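Local coordinates for protein Myo-inositol dehydrogenase (Corynebacterium glutamicum, PDB 3EUW) that probably catalyses the NAD+-dependent oxidation of myo-inositol at its 2-hydroxyl, at residues I7-A12 and Q43-A48; L93-I98 and A284-E289. One frame throughout, in Å; residues are numbered along the deposited sequence.

Contact 1. Residues I7-A12 and Q43-A48; sequences IALFGA and QRLAEA
Leu45 and Leu9 reach for each other with the same extended shape: CG stands anti to the backbone N in both (chi1 -176° in Leu45, 169° in Leu9), and the second torsion, near 60°, carries CD2 on anti to CA, so that this methyl is the farthest point of each side chain. The two CD2 methyls meet at 4.3 Å, Leu9 CD2 to Leu45 CD2, one rising from the first strand of the NAD-binding Rossmann fold and the other from helix 39-47, which follows the second strand. The contact is wholly apolar and small, a methyl-to-methyl touch widened by the turn that follows the first strand. Here Leu45 CD2 also lies against the backbone of Ala12, whose CB turns toward the helix.

Other side chains pack around the pair. Leu9 rests on Leu31 and Val70 of the adjoining strands and on Ala20 of helix 14-25, while Leu45 packs on Ile34, His17 and Ala20, so the leucines help fill the layer between the parallel sheet and its helices. Gly11, just before Ala12, has backbone angles that crowd any side chain against the preceding carbonyl; it opens a sequence resembling the Rossmann glycine-rich turn, consistent with dinucleotide binding, although no cofactor is modelled. The backbone N of Ala12 donates to OD2 of Asp36, just beyond strand 29-35. The methyl CD2 of Leu45 sits 4.2 Å from Ala12 CA and 4.4 Å from Ala12 CB.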
loop_
_atom_site.group_PDB
_atom_site.type_symbol
_atom_site.label_atom_id
_atom_site.label_comp_id
_atom_site.label_asym_id
_atom_site.label_seq_id
_atom_site.Cartn_x
_atom_site.Cartn_y
_atom_site.Cartn_z
ATOM N N ILE A 7 -34.030 -25.816 -6.937
ATOM C CA ILE A 7 -32.699 -26.362 -7.168
ATOM C C ILE A 7 -32.384 -27.661 -6.436
ATOM O O ILE A 7 -32.687 -27.812 -5.253
ATOM C CB ILE A 7 -31.608 -25.343 -6.753
ATOM C CG1 ILE A 7 -31.867 -23.985 -7.412
ATOM C CG2 ILE A 7 -30.230 -25.881 -7.121
ATOM C CD1 ILE A 7 -31.844 -24.018 -8.921
ATOM N N ALA A 8 -31.761 -28.595 -7.144
ATOM C CA ALA A 8 -31.343 -29.856 -6.542
ATOM C C ALA A 8 -29.814 -29.781 -6.393
ATOM O O ALA A 8 -29.116 -29.402 -7.335
ATOM C CB ALA A 8 -31.729 -31.016 -7.432
ATOM N N LEU A 9 -29.303 -30.139 -5.217
ATOM C CA LEU A 9 -27.869 -30.094 -4.950
ATOM C C LEU A 9 -27.231 -31.463 -4.738
ATOM O O LEU A 9 -27.751 -32.286 -3.980
ATOM C CB LEU A 9 -27.597 -29.229 -3.716
ATOM C CG LEU A 9 -26.173 -29.282 -3.138
ATOM C CD1 LEU A 9 -25.203 -28.630 -4.122
ATOM C CD2 LEU A 9 -26.125 -28.574 -1.780
ATOM N N PHE A 10 -26.105 -31.700 -5.412
ATOM C CA PHE A 10 -25.371 -32.952 -5.280
ATOM C C PHE A 10 -24.074 -32.715 -4.507
ATOM O O PHE A 10 -23.236 -31.906 -4.914
ATOM C CB PHE A 10 -25.050 -33.537 -6.656
ATOM C CG PHE A 10 -26.198 -34.258 -7.282
ATOM C CD1 PHE A 10 -26.502 -35.552 -6.903
ATOM C CD2 PHE A 10 -27.006 -33.626 -8.223
ATOM C CE1 PHE A 10 -27.593 -36.218 -7.444
ATOM C CE2 PHE A 10 -28.107 -34.284 -8.772
ATOM C CZ PHE A 10 -28.400 -35.581 -8.380
ATOM N N GLY A 11 -23.919 -33.425 -3.393
ATOM C CA GLY A 11 -22.732 -33.280 -2.572
ATOM C C GLY A 11 -23.041 -32.490 -1.314
ATOM O O GLY A 11 -23.544 -31.372 -1.383
ATOM N N ALA A 12 -22.755 -33.070 -0.154
ATOM C CA ALA A 12 -23.021 -32.378 1.096
ATOM C C ALA A 12 -21.698 -31.951 1.707
ATOM O O ALA A 12 -21.642 -31.509 2.853
ATOM C CB ALA A 12 -23.791 -33.284 2.050
ATOM N N GLN A 43 -28.718 -35.143 5.356
ATOM C CA GLN A 43 -29.850 -34.818 6.216
ATOM C C GLN A 43 -29.521 -33.606 7.075
ATOM O O GLN A 43 -30.343 -32.713 7.252
ATOM C CB GLN A 43 -30.197 -36.021 7.102
ATOM C CG GLN A 43 -30.533 -37.283 6.313
ATOM C CD GLN A 43 -30.733 -38.513 7.187
ATOM O OE1 GLN A 43 -29.896 -38.840 8.033
ATOM N NE2 GLN A 43 -31.842 -39.209 6.974
ATOM N N ARG A 44 -28.299 -33.576 7.588
ATOM C CA ARG A 44 -27.829 -32.489 8.437
ATOM C C ARG A 44 -27.914 -31.144 7.714
ATOM O O ARG A 44 -28.417 -30.159 8.256
ATOM C CB ARG A 44 -26.380 -32.757 8.844
ATOM C CG ARG A 44 -25.913 -32.010 10.076
ATOM C CD ARG A 44 -26.421 -32.680 11.341
ATOM N NE ARG A 44 -26.145 -34.118 11.349
ATOM C CZ ARG A 44 -24.940 -34.660 11.178
ATOM N NH1 ARG A 44 -23.877 -33.888 10.982
ATOM N NH2 ARG A 44 -24.795 -35.982 11.207
ATOM N N LEU A 45 -27.410 -31.109 6.486
ATOM C CA LEU A 45 -27.418 -29.886 5.696
ATOM C C LEU A 45 -28.827 -29.532 5.217
ATOM O O LEU A 45 -29.208 -28.363 5.192
ATOM C CB LEU A 45 -26.477 -30.038 4.499
ATOM C CG LEU A 45 -26.297 -28.811 3.600
ATOM C CD1 LEU A 45 -25.754 -27.650 4.422
ATOM C CD2 LEU A 45 -25.349 -29.147 2.455
ATOM N N ALA A 46 -29.599 -30.550 4.852
ATOM C CA ALA A 46 -30.964 -30.353 4.373
ATOM C C ALA A 46 -31.872 -29.668 5.396
ATOM O O ALA A 46 -32.550 -28.691 5.077
ATOM C CB ALA A 46 -31.568 -31.688 3.964
ATOM N N GLU A 47 -31.890 -30.182 6.621
ATOM C CA GLU A 47 -32.742 -29.607 7.655
ATOM C C GLU A 47 -32.334 -28.186 7.995
ATOM O O GLU A 47 -33.151 -27.395 8.462
ATOM C CB GLU A 47 -32.711 -30.473 8.917
ATOM C CG GLU A 47 -31.320 -30.750 9.452
ATOM C CD GLU A 47 -31.340 -31.597 10.708
ATOM O OE1 GLU A 47 -31.879 -31.124 11.733
ATOM O OE2 GLU A 47 -30.821 -32.735 10.669
ATOM N N ALA A 48 -31.071 -27.861 7.749
ATOM C CA ALA A 48 -30.560 -26.524 8.034
ATOM C C ALA A 48 -30.967 -25.548 6.938
ATOM O O ALA A 48 -30.655 -24.358 7.007
ATOM C CB ALA A 48 -29.044 -26.561 8.162
#

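Contact 2. Residues L93-I98 and A284-E289; sequences LCEKPI and AAYKAE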
loop_
_atom_site.group_PDB
_atom_site.type_symbol
_atom_site.label_atom_id
_atom_site.label_comp_id
_atom_site.label_asym_id
_atom_site.label_seq_id
_atom_site.Cartn_x
_atom_site.Cartn_y
_atom_site.Cartn_z
ATOM N N LEU A 93 -25.106 -26.685 -13.169
ATOM C CA LEU A 93 -23.920 -25.908 -12.840
ATOM C C LEU A 93 -22.995 -26.947 -12.216
ATOM O O LEU A 93 -23.292 -27.490 -11.148
ATOM C CB LEU A 93 -24.250 -24.802 -11.829
ATOM C CG LEU A 93 -23.040 -24.194 -11.102
ATOM C CD1 LEU A 93 -22.054 -23.597 -12.111
ATOM C CD2 LEU A 93 -23.524 -23.152 -10.110
ATOM N N CYS A 94 -21.886 -27.228 -12.887
ATOM C CA CYS A 94 -20.964 -28.249 -12.416
ATOM C C CYS A 94 -19.581 -27.748 -12.012
ATOM O O CYS A 94 -18.946 -26.986 -12.744
ATOM C CB CYS A 94 -20.817 -29.325 -13.502
ATOM S SG CYS A 94 -19.861 -30.770 -13.011
ATOM N N GLU A 95 -19.118 -28.181 -10.841
ATOM C CA GLU A 95 -17.785 -27.805 -10.379
ATOM C C GLU A 95 -16.815 -28.433 -11.350
ATOM O O GLU A 95 -17.065 -29.521 -11.864
ATOM C CB GLU A 95 -17.487 -28.369 -8.992
ATOM C CG GLU A 95 -18.124 -27.621 -7.847
ATOM C CD GLU A 95 -17.627 -26.205 -7.748
ATOM O OE1 GLU A 95 -16.395 -26.016 -7.816
ATOM O OE2 GLU A 95 -18.462 -25.286 -7.595
ATOM N N LYS A 96 -15.707 -27.753 -11.605
ATOM C CA LYS A 96 -14.696 -28.272 -12.516
ATOM C C LYS A 96 -14.090 -29.560 -11.931
ATOM O O LYS A 96 -14.080 -29.749 -10.722
ATOM C CB LYS A 96 -13.624 -27.187 -12.733
ATOM C CG LYS A 96 -12.182 -27.566 -12.429
ATOM C CD LYS A 96 -11.857 -27.645 -10.950
ATOM C CE LYS A 96 -10.374 -27.923 -10.771
ATOM N NZ LYS A 96 -10.004 -28.528 -9.470
ATOM N N PRO A 97 -13.660 -30.499 -12.788
ATOM C CA PRO A 97 -13.671 -30.459 -14.250
ATOM C C PRO A 97 -14.842 -31.330 -14.723
ATOM O O PRO A 97 -15.562 -31.903 -13.909
ATOM C CB PRO A 97 -12.341 -31.083 -14.607
ATOM C CG PRO A 97 -12.296 -32.232 -13.615
ATOM C CD PRO A 97 -12.846 -31.636 -12.312
ATOM N N ILE A 98 -15.037 -31.428 -16.033
ATOM C CA ILE A 98 -16.105 -32.266 -16.546
ATOM C C ILE A 98 -15.702 -33.679 -16.170
ATOM O O ILE A 98 -16.523 -34.496 -15.747
ATOM C CB ILE A 98 -16.233 -32.145 -18.077
ATOM C CG1 ILE A 98 -16.674 -30.721 -18.451
ATOM C CG2 ILE A 98 -17.226 -33.165 -18.594
ATOM C CD1 ILE A 98 -16.676 -30.446 -19.934
ATOM N N ALA A 284 -17.806 -13.848 -2.341
ATOM C CA ALA A 284 -18.583 -13.081 -3.309
ATOM C C ALA A 284 -18.685 -13.786 -4.661
ATOM O O ALA A 284 -19.748 -13.794 -5.288
ATOM C CB ALA A 284 -17.972 -11.686 -3.490
ATOM N N ALA A 285 -17.583 -14.381 -5.110
ATOM C CA ALA A 285 -17.569 -15.069 -6.400
ATOM C C ALA A 285 -18.600 -16.193 -6.494
ATOM O O ALA A 285 -19.294 -16.319 -7.505
ATOM C CB ALA A 285 -16.173 -15.628 -6.683
ATOM N N TYR A 286 -18.697 -17.016 -5.454
ATOM C CA TYR A 286 -19.645 -18.116 -5.498
ATOM C C TYR A 286 -21.074 -17.628 -5.560
ATOM O O TYR A 286 -21.909 -18.241 -6.219
ATOM C CB TYR A 286 -19.459 -19.056 -4.306
ATOM C CG TYR A 286 -18.260 -19.959 -4.454
ATOM C CD1 TYR A 286 -18.197 -20.894 -5.485
ATOM C CD2 TYR A 286 -17.193 -19.894 -3.555
ATOM C CE1 TYR A 286 -17.110 -21.747 -5.616
ATOM C CE2 TYR A 286 -16.101 -20.744 -3.679
ATOM C CZ TYR A 286 -16.069 -21.668 -4.710
ATOM O OH TYR A 286 -15.008 -22.532 -4.827
ATOM N N LYS A 287 -21.353 -16.526 -4.876
ATOM C CA LYS A 287 -22.691 -15.959 -4.879
ATOM C C LYS A 287 -23.012 -15.381 -6.255
ATOM O O LYS A 287 -24.127 -15.544 -6.770
ATOM C CB LYS A 287 -22.804 -14.874 -3.801
ATOM C CG LYS A 287 -22.836 -15.427 -2.376
ATOM C CD LYS A 287 -22.848 -14.323 -1.311
ATOM C CE LYS A 287 -23.083 -14.896 0.087
ATOM N NZ LYS A 287 -22.076 -15.927 0.459
ATOM N N ALA A 288 -22.027 -14.713 -6.856
ATOM C CA ALA A 288 -22.231 -14.111 -8.163
ATOM C C ALA A 288 -22.381 -15.210 -9.201
ATOM O O ALA A 288 -23.159 -15.085 -10.141
ATOM C CB ALA A 288 -21.068 -13.199 -8.512
ATOM N N GLU A 289 -21.635 -16.293 -9.023
ATOM C CA GLU A 289 -21.709 -17.403 -9.950
ATOM C C GLU A 289 -23.113 -18.018 -9.900
ATOM O O GLU A 289 -23.688 -18.343 -10.935
ATOM C CB GLU A 289 -20.671 -18.466 -9.596
ATOM C CG GLU A 289 -20.579 -19.617 -10.592
ATOM C CD GLU A 289 -19.503 -20.621 -10.212
ATOM O OE1 GLU A 289 -19.668 -21.310 -9.183
ATOM O OE2 GLU A 289 -18.486 -20.720 -10.932
HETATM O O HOH W 1 -17.837 -22.996 -8.593
HETATM O O HOH W 2 -15.068 -23.995 -6.938
#
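Glu95 and Glu289 face each other through their carboxylates, with Tyr286 beside them, and water carries the polar part of this contact. Water 1 bridges the two acids, 2.6 Å from Glu95 OE2 and 2.6 Å from Glu289 OE1. Water 2 joins the other oxygen of Glu95 to the phenol, lying 2.6 Å from Glu95 OE1 and 2.6 Å from Tyr286 OH, and each oxygen of the Glu95 carboxylate has its own water. Both waters sit at the edge of the Tyr286 ring, in its plane. His19 NE2 of helix 14-25 also hydrogen-bonds to Glu95 OE2, which would help fix the rotation of the group.

Direct approaches are looser. Glu95 OE2 and Glu289 OE1 are 4.4 Å apart, like groups not in direct contact, with water 1 linking them. Glu95 OE2 also comes obliquely to the tyrosine ring, 4.3 Å from Tyr286 CE1.

A van der Waals contact completes the set: the methyl CD1 of Leu93 lies 4.4 Å from the carboxylate carbon, Glu289 CD. Glu289 stretches out to this point because CG is anti to the backbone N (chi1 -174°) and CD continues anti to CA (chi2 178°).

Glu95, Lys96 and Pro97 form the E-K-P sequence characteristic of the Gfo/Idh/MocA family, with a cis peptide bond before the proline, in the turn that leaves strand 92-94 of the Rossmann sheet. Helix 283-299 lies across from this turn. Tyr286 packs on Ile15, Val18 and Asn22 of helix 14-25, whereas Glu289 and Leu93 both touch Met120 of strand 119-121, the neighbouring strand of the sheet.

In the fold
From the N terminus, the chain runs through strand 5-10, helix 14-25 and strand 29-35 before helix 39-47 folds back on the first strand, and contact 1 closes this short loop within the Rossmann domain. Contact 2 opens later, at the end of strand 92-94, and closes after most of the mixed sheet has been laid down, with strand 330-331 still to come, when helix 283-299 returns to the nucleotide-binding fold. The two loops follow in series, neither nesting nor crossing. Their centres lie about 17 Å apart and their nearest atoms about 7 Å, so the contacts do not touch, yet both reach the same parallel sheet; helix 14-25 contributes side chains to the surroundings of each.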